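Local coordinates for variant surface glycoprotein MITAT 1.1 (Trypanosoma brucei brucei, PDB 5LY9) that forms part of the dense surface coat of the trypanosome, whose successive antigenically distinct versions let the parasite evade the host immune response, at residues Gly26-Glu31 with Ala89-Ser94; Gln33-Asn38 with Glu81-Met86; Arg69-Arg74 with Tyr264-Gly269. One frame throughout, in Å; residues are numbered along the deposited sequence. Where two conformers were deposited one is given.

Helix 24-55 carries the first segments of contacts 1 and 2. The chain then turns and returns along helix 62-114. On the way, residues 69-74 supply the first half of contact 3. Residues 81-86 next close contact 2, and residues 89-94 close contact 1. Contact 2 is therefore nested inside contact 1, and both join the two long antiparallel helices. Contact 3 closes only much later, when the loop after helix 244-254 brings residues 264-269 back to helix 62-114. It crosses both other contacts. Tyr264 of this loop packs on Val35, Asn38 and Tyr83 of contact 2, while Gln91 and Tyr83 link contacts 1 and 2.

Contact 1. Residues Gly26-Glu31 with Ala89-Ser94; sequences GEMLNE and ATQIRS. Unlike the reference sequence in segment 26-31: Glu31 (reference Lys).
Met28 lays its thioether along the backbone and the start of the side chain of Gln91. Met28 SD lies 3.7 Å from Gln91 CA and about as far from Gln91 CB and CG. One atom earlier, Met28 CG rests 3.4 Å from the carbonyl O of Gln91. The bend of the Met28 chain at chi2 (-62°) sets the sulfur against Gln91 CA and CB. A further bend at chi3 turns only the terminal methyl. Ser94, one helical turn beyond Gln91, borders the same sulfur with its CB, 4.1 Å from Met28 SD. The hydroxyl of Ser94 bonds to Glu256.

Gln91 answers from the other helix. Its chain is extended beyond CG (chi2 175°), which carries the amide past Met28 to Glu31. There Gln91 NE2 lies 3.6 Å from Glu31 CG. The two side chains cross at about a right angle. This is a contact with the aliphatic part of Glu31, since its carboxylate turns off to bond Ala259 N. Each end of the buried Gln91 amide has a polar partner. Gln91 OE1 makes a probable hydrogen bond with Tyr83 OH, and Gln91 NE2 bonds to Ala257 O. These two partners should fix the rotation of the amide.

No hydrogen bond joins the two segments directly. Their axes approach to 9.3 Å and run antiparallel at 166°. Met28 and Gln91 come closest, with 5.5 Å between Met28 CA and Gln91 CA. The pairing belongs to the long helical hairpin of the A-type VSG N-terminal domain. Glu256 and Lys258, in the loop after helix 244-254, pack against it. Elsewhere on the two helices, Leu29 and Ile92 meet Ala89 and Met28 of the second subunit.

Contact 2. Residues Gln33-Asn38 with Glu81-Met86; sequences QEVISN and ESYKTM. With NAG (2-acetamido-2-deoxy-beta-D-glucopyranose), chain C.
Val35 sets a methyl group over one face of the Tyr83 ring. Val35 CG1 lies 4.1 Å from the ring centroid, 29° off the normal, which makes this a CH-pi contact. The methyl is displaced toward one side of the ring, and its nearest atom there is Tyr83 CD1 at 3.7 Å. Val35 CG1 stands anti to the backbone N (chi1 166°), and this rotation presents it to the ring. Ile36 adds a looser contact. Ile36 CG1 is 4.3 Å from Tyr83 CE2 and approaches obliquely.

The ring bridges the helices. Tyr83 CA and Val35 CA are 7.9 Å apart, and the aromatic side chain spans most of that gap. With chi1 at -169° the ring extends from helix 62-114 toward Val35. Gln91 holds the hydroxyl at its far end.

Further out, Tyr264 and Ala259 of the loop after helix 244-254 pack against Val35. Asn38, one turn after Val35, faces the glycan on Asn266, where Asn38 CG is 3.6 Å from the acetamide methyl C8 of NAG. On helix 62-114, Lys84 NZ forms a salt bridge with Glu81 OE1 at 3.2 Å; as a hydrogen bond it is weak. Both side chains also bond to Gln40 of the second subunit.

Helix 62-114 has a wider pi-type turn at residues 83-86. The contact is part of the long antiparallel hairpin that this helix makes with helix 24-55 in the VSG N-terminal domain. Leu80 and Leu88 of the second subunit touch Ile36 and Tyr83 respectively.

Contact 3. Residues Arg69-Arg74 with Tyr264-Gly269; sequences RGYFAR and YTNETG. With NAG (2-acetamido-2-deoxy-beta-D-glucopyranose), chain C.
Tyr71 drives its hydroxyl against the backbone of the loop at Asn266 and Glu267, and here the packing is tight. Glu267 N donates a hydrogen bond to Tyr71 OH, 2.9 Å long and bent to 155° at the hydrogen. Beside it, Tyr71 OH is 3.5 Å from Asn266 CA. A glycerol, probably from the crystallisation liquor, is a second hydrogen-bond partner of this hydroxyl. A chi1 of 165° swings the Tyr71 ring out from the helix to the loop. The ring is flanked at its edge. Asn266 OD1 comes near one side, with the amide turned 28° from the ring plane. Glu267 OE1 lies in plane on the other side, 3.7 Å from Tyr71 CE1, with the carboxylate turned steeply. Glu267 OE2 bonds to Thr276.

Asn266, Glu267 and Thr268 form an N-X-T glycosylation sequon, and the N-glycan is present: Asn266 ND2 is covalently bound to C1 of NAG. The sequon lies in the loop between helix 244-254 and helix 275-285, which runs alongside helix 62-114 of the VSG N-terminal domain.

Phe72 makes a lighter contact. Its ring edge faces Asn266 OD1 in plane, with 3.8 Å between Phe72 CE1 and that oxygen. The next ring atom, Phe72 CZ, is 3.7 Å from C6 of NAG, and the sugar approaches the ring obliquely there. Phe72 also packs on Ala45 of helix 24-55.

The loose side lies further along the loop. Thr268 turns away from the helix and is exposed to solvent.

Contact 1. Residues Gly26-Glu31 with Ala89-Ser94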
loop_
_atom_site.group_PDB
_atom_site.type_symbol
_atom_site.label_atom_id
_atom_site.label_comp_id
_atom_site.label_asym_id
_atom_site.label_seq_id
_atom_site.Cartn_x
_atom_site.Cartn_y
_atom_site.Cartn_z
ATOM N N GLY A 26 -5.561 -3.465 6.548
ATOM C CA GLY A 26 -5.318 -2.739 7.776
ATOM C C GLY A 26 -4.032 -3.071 8.497
ATOM O O GLY A 26 -3.363 -2.187 9.067
ATOM N N GLU A 27 -3.659 -4.335 8.442
ATOM C CA GLU A 27 -2.383 -4.717 9.016
ATOM C C GLU A 27 -1.259 -4.180 8.171
ATOM O O GLU A 27 -0.281 -3.710 8.751
ATOM C CB GLU A 27 -2.248 -6.235 9.258
ATOM C CG GLU A 27 -0.828 -6.597 9.643
ATOM C CD GLU A 27 -0.640 -7.920 10.370
ATOM O OE1 GLU A 27 0.485 -8.495 10.192
ATOM O OE2 GLU A 27 -1.496 -8.290 11.249
ATOM N N MET A 28 -1.397 -4.182 6.845
ATOM C CA MET A 28 -0.437 -3.535 6.025
ATOM C C MET A 28 -0.322 -2.000 6.297
ATOM O O MET A 28 0.805 -1.418 6.281
ATOM C CB MET A 28 -0.650 -3.888 4.560
ATOM C CG MET A 28 -0.371 -5.338 4.239
ATOM S SD MET A 28 1.360 -5.773 4.571
ATOM C CE MET A 28 1.397 -6.323 6.276
ATOM N N LEU A 29 -1.419 -1.322 6.559
ATOM C CA LEU A 29 -1.313 0.074 6.976
ATOM C C LEU A 29 -0.542 0.233 8.251
ATOM O O LEU A 29 0.410 1.057 8.314
ATOM C CB LEU A 29 -2.689 0.710 7.171
ATOM C CG LEU A 29 -2.751 2.124 7.706
ATOM C CD1 LEU A 29 -1.958 3.073 6.848
ATOM C CD2 LEU A 29 -4.260 2.478 7.929
ATOM N N ASN A 30 -0.877 -0.589 9.236
ATOM C CA ASN A 30 -0.199 -0.533 10.499
ATOM C C ASN A 30 1.313 -0.776 10.296
ATOM O O ASN A 30 2.169 -0.061 10.858
ATOM C CB ASN A 30 -0.710 -1.572 11.470
ATOM C CG ASN A 30 -0.146 -1.319 12.874
ATOM O OD1 ASN A 30 -0.482 -0.321 13.505
ATOM N ND2 ASN A 30 0.769 -2.187 13.317
ATOM N N GLU A 31 1.651 -1.778 9.493
ATOM C CA GLU A 31 3.090 -2.139 9.341
ATOM C C GLU A 31 3.860 -1.016 8.612
ATOM O O GLU A 31 4.958 -0.638 9.008
ATOM C CB GLU A 31 3.225 -3.427 8.596
ATOM C CG GLU A 31 4.571 -4.082 8.801
ATOM C CD GLU A 31 4.730 -4.637 10.214
ATOM O OE1 GLU A 31 3.790 -5.356 10.735
ATOM O OE2 GLU A 31 5.838 -4.417 10.808
ATOM N N ALA A 89 6.126 -1.798 -1.882
ATOM C CA ALA A 89 5.570 -2.709 -2.851
ATOM C C ALA A 89 5.085 -3.959 -2.167
ATOM O O ALA A 89 4.028 -4.524 -2.524
ATOM C CB ALA A 89 6.569 -3.052 -3.953
ATOM N N THR A 90 5.861 -4.462 -1.214
ATOM C CA THR A 90 5.476 -5.746 -0.575
ATOM C C THR A 90 4.142 -5.607 0.179
ATOM O O THR A 90 3.386 -6.582 0.285
ATOM C CB THR A 90 6.535 -6.293 0.426
ATOM O OG1 THR A 90 6.580 -5.428 1.605
ATOM C CG2 THR A 90 7.913 -6.424 -0.231
ATOM N N GLN A 91 3.926 -4.418 0.701
ATOM C CA GLN A 91 2.757 -4.158 1.579
ATOM C C GLN A 91 1.505 -3.919 0.743
ATOM O O GLN A 91 0.457 -4.523 0.995
ATOM C CB GLN A 91 3.051 -3.083 2.566
ATOM C CG GLN A 91 4.168 -3.429 3.535
ATOM C CD GLN A 91 4.573 -2.332 4.480
ATOM O OE1 GLN A 91 4.197 -1.179 4.338
ATOM N NE2 GLN A 91 5.300 -2.718 5.508
ATOM N N ILE A 92 1.659 -3.142 -0.338
ATOM C CA ILE A 92 0.593 -2.999 -1.327
ATOM C C ILE A 92 0.275 -4.358 -1.982
ATOM O O ILE A 92 -0.933 -4.722 -2.174
ATOM C CB ILE A 92 0.931 -1.922 -2.359
ATOM C CG1 ILE A 92 0.931 -0.551 -1.654
ATOM C CG2 ILE A 92 -0.087 -1.896 -3.488
ATOM C CD1 ILE A 92 1.367 0.522 -2.625
ATOM N N ARG A 93 1.306 -5.089 -2.338
ATOM C CA ARG A 93 1.126 -6.383 -2.976
ATOM C C ARG A 93 0.260 -7.287 -2.066
ATOM O O ARG A 93 -0.713 -7.944 -2.508
ATOM C CB ARG A 93 2.446 -7.065 -3.259
ATOM C CG ARG A 93 2.331 -8.381 -3.949
ATOM C CD ARG A 93 3.588 -9.192 -3.812
ATOM N NE ARG A 93 3.428 -10.477 -4.477
ATOM C CZ ARG A 93 4.339 -11.421 -4.430
ATOM N NH1 ARG A 93 5.509 -11.230 -3.786
ATOM N NH2 ARG A 93 4.138 -12.529 -5.084
ATOM N N SER A 94 0.597 -7.355 -0.778
ATOM C CA SER A 94 -0.134 -8.245 0.113
ATOM C C SER A 94 -1.565 -7.762 0.366
ATOM O O SER A 94 -2.520 -8.573 0.360
ATOM C CB SER A 94 0.589 -8.407 1.463
ATOM O OG SER A 94 -0.060 -9.347 2.308
#

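Contact 2. Residues Gln33-Asn38 with Glu81-Met86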
loop_
_atom_site.group_PDB
_atom_site.type_symbol
_atom_site.label_atom_id
_atom_site.label_comp_id
_atom_site.label_asym_id
_atom_site.label_seq_id
_atom_site.Cartn_x
_atom_site.Cartn_y
_atom_site.Cartn_z
ATOM N N GLN A 33 3.046 2.182 8.683
ATOM C CA GLN A 33 3.188 3.236 9.635
ATOM C C GLN A 33 4.298 3.000 10.616
ATOM O O GLN A 33 5.003 3.956 10.986
ATOM C CB GLN A 33 1.873 3.519 10.397
ATOM C CG GLN A 33 0.759 4.083 9.489
ATOM C CD GLN A 33 -0.603 4.184 10.153
ATOM O OE1 GLN A 33 -0.958 3.314 10.937
ATOM N NE2 GLN A 33 -1.317 5.251 9.907
ATOM N N GLU A 34 4.479 1.768 11.045
ATOM C CA GLU A 34 5.563 1.414 11.969
ATOM C C GLU A 34 6.911 1.490 11.252
ATOM O O GLU A 34 7.875 1.936 11.860
ATOM C CB GLU A 34 5.346 0.016 12.536
ATOM C CG GLU A 34 4.269 0.038 13.643
ATOM C CD GLU A 34 4.679 1.012 14.752
ATOM O OE1 GLU A 34 5.826 0.894 15.314
ATOM O OE2 GLU A 34 3.916 1.992 14.960
ATOM N N VAL A 35 6.965 1.095 9.980
ATOM C CA VAL A 35 8.200 1.267 9.229
ATOM C C VAL A 35 8.564 2.749 9.171
ATOM O O VAL A 35 9.716 3.127 9.466
ATOM C CB VAL A 35 8.064 0.731 7.809
ATOM C CG1 VAL A 35 9.212 1.222 6.972
ATOM C CG2 VAL A 35 7.957 -0.794 7.801
ATOM N N ILE A 36 7.605 3.618 8.844
ATOM C CA ILE A 36 7.876 5.037 8.739
ATOM C C ILE A 36 8.252 5.630 10.119
ATOM O O ILE A 36 9.197 6.407 10.252
ATOM C CB ILE A 36 6.712 5.793 8.116
ATOM C CG1 ILE A 36 6.489 5.381 6.672
ATOM C CG2 ILE A 36 6.979 7.251 8.189
ATOM C CD1 ILE A 36 5.119 5.769 6.094
ATOM N N SER A 37 7.517 5.190 11.167
ATOM C CA SER A 37 7.832 5.588 12.489
ATOM C C SER A 37 9.285 5.263 12.871
ATOM O O SER A 37 9.972 6.096 13.433
ATOM C CB SER A 37 6.867 4.957 13.490
ATOM O OG SER A 37 7.217 5.317 14.792
ATOM N N ASN A 38 9.726 4.065 12.569
ATOM C CA ASN A 38 11.130 3.673 12.792
ATOM C C ASN A 38 12.131 4.543 12.031
ATOM O O ASN A 38 13.142 4.994 12.595
ATOM C CB ASN A 38 11.382 2.208 12.460
ATOM C CG ASN A 38 10.895 1.253 13.537
ATOM O OD1 ASN A 38 10.389 1.663 14.606
ATOM N ND2 ASN A 38 11.098 -0.011 13.289
ATOM N N GLU A 81 14.824 5.095 1.535
ATOM C CA GLU A 81 15.038 4.579 0.202
ATOM C C GLU A 81 14.609 3.150 0.037
ATOM O O GLU A 81 14.008 2.822 -0.999
ATOM C CB GLU A 81 16.518 4.753 -0.180
ATOM C CG GLU A 81 16.886 4.277 -1.584
ATOM C CD GLU A 81 16.352 5.112 -2.722
ATOM O OE1 GLU A 81 15.586 6.052 -2.543
ATOM O OE2 GLU A 81 16.682 4.754 -3.872
ATOM N N SER A 82 14.958 2.273 0.976
ATOM C CA SER A 82 14.568 0.864 0.910
ATOM C C SER A 82 13.025 0.711 0.980
ATOM O O SER A 82 12.466 -0.156 0.303
ATOM C CB SER A 82 15.158 0.031 2.029
ATOM O OG SER A 82 16.588 -0.059 1.935
ATOM N N TYR A 83 12.357 1.514 1.794
ATOM C CA TYR A 83 10.895 1.467 1.817
ATOM C C TYR A 83 10.314 1.861 0.412
ATOM O O TYR A 83 9.435 1.213 -0.124
ATOM C CB TYR A 83 10.304 2.370 2.919
ATOM C CG TYR A 83 8.814 2.108 3.127
ATOM C CD1 TYR A 83 8.359 0.873 3.436
ATOM C CD2 TYR A 83 7.918 3.094 3.002
ATOM C CE1 TYR A 83 6.996 0.628 3.645
ATOM C CE2 TYR A 83 6.559 2.870 3.181
ATOM C CZ TYR A 83 6.128 1.643 3.532
ATOM O OH TYR A 83 4.775 1.416 3.703
ATOM N N LYS A 84 10.858 2.889 -0.197
ATOM C CA LYS A 84 10.410 3.278 -1.519
ATOM C C LYS A 84 10.635 2.227 -2.564
ATOM O O LYS A 84 9.708 1.914 -3.329
ATOM C CB LYS A 84 11.105 4.580 -1.968
ATOM C CG LYS A 84 10.607 5.087 -3.338
ATOM C CD LYS A 84 11.348 6.384 -3.774
ATOM C CE LYS A 84 12.743 6.124 -4.221
ATOM N NZ LYS A 84 13.477 7.390 -4.599
ATOM N N THR A 85 11.864 1.702 -2.604
ATOM C CA THR A 85 12.243 0.862 -3.698
ATOM C C THR A 85 11.806 -0.605 -3.557
ATOM O O THR A 85 11.593 -1.221 -4.560
ATOM C CB THR A 85 13.750 0.894 -3.962
ATOM O OG1 THR A 85 14.387 0.397 -2.809
ATOM C CG2 THR A 85 14.196 2.269 -4.220
ATOM N N MET A 86 11.574 -1.081 -2.359
ATOM C CA MET A 86 11.258 -2.483 -2.110
ATOM C C MET A 86 10.110 -2.691 -1.121
ATOM O O MET A 86 9.205 -3.478 -1.386
ATOM C CB MET A 86 12.515 -3.186 -1.599
ATOM C CG MET A 86 13.655 -3.133 -2.602
ATOM S SD MET A 86 13.522 -4.334 -3.930
ATOM C CE MET A 86 12.720 -3.647 -5.350
HETATM C C1 NAG C . 17.878 3.578 17.165
HETATM C C2 NAG C . 16.417 3.786 17.534
HETATM C C3 NAG C . 16.149 5.170 18.010
HETATM C C4 NAG C . 17.110 5.456 19.172
HETATM C C5 NAG C . 18.547 5.246 18.720
HETATM C C6 NAG C . 19.610 5.431 19.813
HETATM C C7 NAG C . 14.765 2.446 16.335
HETATM C C8 NAG C . 13.926 2.243 15.104
HETATM N N2 NAG C . 15.573 3.510 16.378
HETATM O O3 NAG C . 14.811 5.259 18.480
HETATM O O4 NAG C . 16.933 6.826 19.517
HETATM O O5 NAG C . 18.684 3.915 18.292
HETATM O O6 NAG C . 19.238 4.676 20.977
HETATM O O7 NAG C . 14.733 1.657 17.252
#

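Contact 3. Residues Arg69-Arg74 with Tyr264-Gly269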
loop_
_atom_site.group_PDB
_atom_site.type_symbol
_atom_site.label_atom_id
_atom_site.label_comp_id
_atom_site.label_asym_id
_atom_site.label_seq_id
_atom_site.Cartn_x
_atom_site.Cartn_y
_atom_site.Cartn_z
ATOM N N ARG A 69 26.314 10.261 14.424
ATOM C CA ARG A 69 25.450 11.126 13.582
ATOM C C ARG A 69 25.427 10.567 12.182
ATOM O O ARG A 69 24.376 10.461 11.577
ATOM C CB ARG A 69 26.022 12.522 13.619
ATOM C CG ARG A 69 25.306 13.549 12.727
ATOM C CD ARG A 69 26.109 13.964 11.518
ATOM N NE ARG A 69 25.390 15.050 10.867
ATOM C CZ ARG A 69 25.465 16.335 11.213
ATOM N NH1 ARG A 69 26.317 16.799 12.124
ATOM N NH2 ARG A 69 24.659 17.178 10.631
ATOM N N GLY A 70 26.614 10.233 11.685
ATOM C CA GLY A 70 26.735 9.631 10.333
ATOM C C GLY A 70 26.024 8.324 10.222
ATOM O O GLY A 70 25.379 8.050 9.179
ATOM N N TYR A 71 26.107 7.499 11.282
ATOM C CA TYR A 71 25.420 6.238 11.329
ATOM C C TYR A 71 23.918 6.381 11.270
ATOM O O TYR A 71 23.228 5.761 10.446
ATOM C CB TYR A 71 25.881 5.448 12.531
ATOM C CG TYR A 71 25.032 4.322 12.899
ATOM C CD1 TYR A 71 25.239 3.075 12.386
ATOM C CD2 TYR A 71 24.007 4.518 13.784
ATOM C CE1 TYR A 71 24.393 2.062 12.685
ATOM C CE2 TYR A 71 23.150 3.548 14.083
ATOM C CZ TYR A 71 23.351 2.276 13.560
ATOM O OH TYR A 71 22.499 1.228 13.968
ATOM N N PHE A 72 23.398 7.220 12.122
ATOM C CA PHE A 72 21.948 7.406 12.095
ATOM C C PHE A 72 21.482 7.994 10.766
ATOM O O PHE A 72 20.447 7.587 10.233
ATOM C CB PHE A 72 21.487 8.343 13.246
ATOM C CG PHE A 72 21.653 7.738 14.620
ATOM C CD1 PHE A 72 21.121 6.514 14.921
ATOM C CD2 PHE A 72 22.296 8.435 15.630
ATOM C CE1 PHE A 72 21.262 5.908 16.200
ATOM C CE2 PHE A 72 22.487 7.853 16.893
ATOM C CZ PHE A 72 21.984 6.610 17.164
ATOM N N ALA A 73 22.223 8.938 10.223
ATOM C CA ALA A 73 21.912 9.438 8.873
ATOM C C ALA A 73 21.868 8.344 7.820
ATOM O O ALA A 73 20.870 8.241 7.093
ATOM C CB ALA A 73 22.881 10.500 8.467
ATOM N N ARG A 74 22.886 7.522 7.739
ATOM C CA ARG A 74 22.831 6.411 6.764
ATOM C C ARG A 74 21.625 5.556 6.993
ATOM O O ARG A 74 20.985 5.109 6.042
ATOM C CB ARG A 74 24.102 5.524 6.741
ATOM C CG ARG A 74 25.251 6.171 6.027
ATOM C CD ARG A 74 26.225 5.117 5.510
ATOM N NE ARG A 74 27.336 5.726 4.824
ATOM C CZ ARG A 74 28.403 5.078 4.418
ATOM N NH1 ARG A 74 28.518 3.748 4.573
ATOM N NH2 ARG A 74 29.367 5.748 3.836
ATOM N N TYR A 264 15.016 -1.175 8.637
ATOM C CA TYR A 264 14.281 -0.169 9.369
ATOM C C TYR A 264 14.547 -0.178 10.863
ATOM O O TYR A 264 13.837 0.491 11.594
ATOM C CB TYR A 264 12.740 -0.318 9.119
ATOM C CG TYR A 264 12.425 -0.575 7.662
ATOM C CD1 TYR A 264 12.758 0.346 6.670
ATOM C CD2 TYR A 264 11.790 -1.775 7.259
ATOM C CE1 TYR A 264 12.505 0.051 5.344
ATOM C CE2 TYR A 264 11.494 -2.037 5.952
ATOM C CZ TYR A 264 11.855 -1.129 4.956
ATOM O OH TYR A 264 11.625 -1.372 3.638
ATOM N N THR A 265 15.666 -0.809 11.271
ATOM C CA THR A 265 16.029 -0.893 12.669
ATOM C C THR A 265 17.494 -0.647 12.814
ATOM O O THR A 265 18.248 -0.728 11.838
ATOM C CB THR A 265 15.732 -2.315 13.234
ATOM O OG1 THR A 265 16.227 -3.303 12.342
ATOM C CG2 THR A 265 14.243 -2.535 13.363
ATOM N N ASN A 266 17.889 -0.296 14.019
ATOM C CA ASN A 266 19.294 -0.167 14.360
ATOM C C ASN A 266 20.034 -1.482 14.256
ATOM O O ASN A 266 19.501 -2.566 14.507
ATOM C CB ASN A 266 19.410 0.402 15.768
ATOM C CG ASN A 266 19.030 1.903 15.865
ATOM O OD1 ASN A 266 19.489 2.773 15.070
ATOM N ND2 ASN A 266 18.267 2.226 16.887
ATOM N N GLU A 267 21.298 -1.396 13.874
ATOM C CA GLU A 267 22.172 -2.577 13.806
ATOM C C GLU A 267 22.489 -3.041 15.224
ATOM O O GLU A 267 22.426 -2.268 16.179
ATOM C CB GLU A 267 23.427 -2.240 13.016
ATOM C CG GLU A 267 23.023 -1.968 11.568
ATOM C CD GLU A 267 24.153 -1.524 10.608
ATOM O OE1 GLU A 267 25.268 -1.188 11.077
ATOM O OE2 GLU A 267 23.825 -1.356 9.415
ATOM N N THR A 268 22.760 -4.332 15.332
ATOM C CA THR A 268 23.024 -5.059 16.565
ATOM C C THR A 268 24.362 -5.830 16.493
ATOM O O THR A 268 24.990 -5.946 15.487
ATOM C CB THR A 268 21.900 -6.090 16.865
ATOM O OG1 THR A 268 21.938 -7.118 15.875
ATOM C CG2 THR A 268 20.602 -5.440 16.855
ATOM N N GLY A 269 24.810 -6.241 17.665
ATOM C CA GLY A 269 26.013 -6.982 17.855
ATOM C C GLY A 269 27.208 -6.066 18.156
ATOM O O GLY A 269 27.107 -4.846 18.296
HETATM C C1 NAG C . 17.878 3.578 17.165
HETATM C C2 NAG C . 16.417 3.786 17.534
HETATM C C3 NAG C . 16.149 5.170 18.010
HETATM C C4 NAG C . 17.110 5.456 19.172
HETATM C C5 NAG C . 18.547 5.246 18.720
HETATM C C6 NAG C . 19.610 5.431 19.813
HETATM C C7 NAG C . 14.765 2.446 16.335
HETATM C C8 NAG C . 13.926 2.243 15.104
HETATM N N2 NAG C . 15.573 3.510 16.378
HETATM O O3 NAG C . 14.811 5.259 18.480
HETATM O O4 NAG C . 16.933 6.826 19.517
HETATM O O5 NAG C . 18.684 3.915 18.292
HETATM O O6 NAG C . 19.238 4.676 20.977
HETATM O O7 NAG C . 14.733 1.657 17.252
#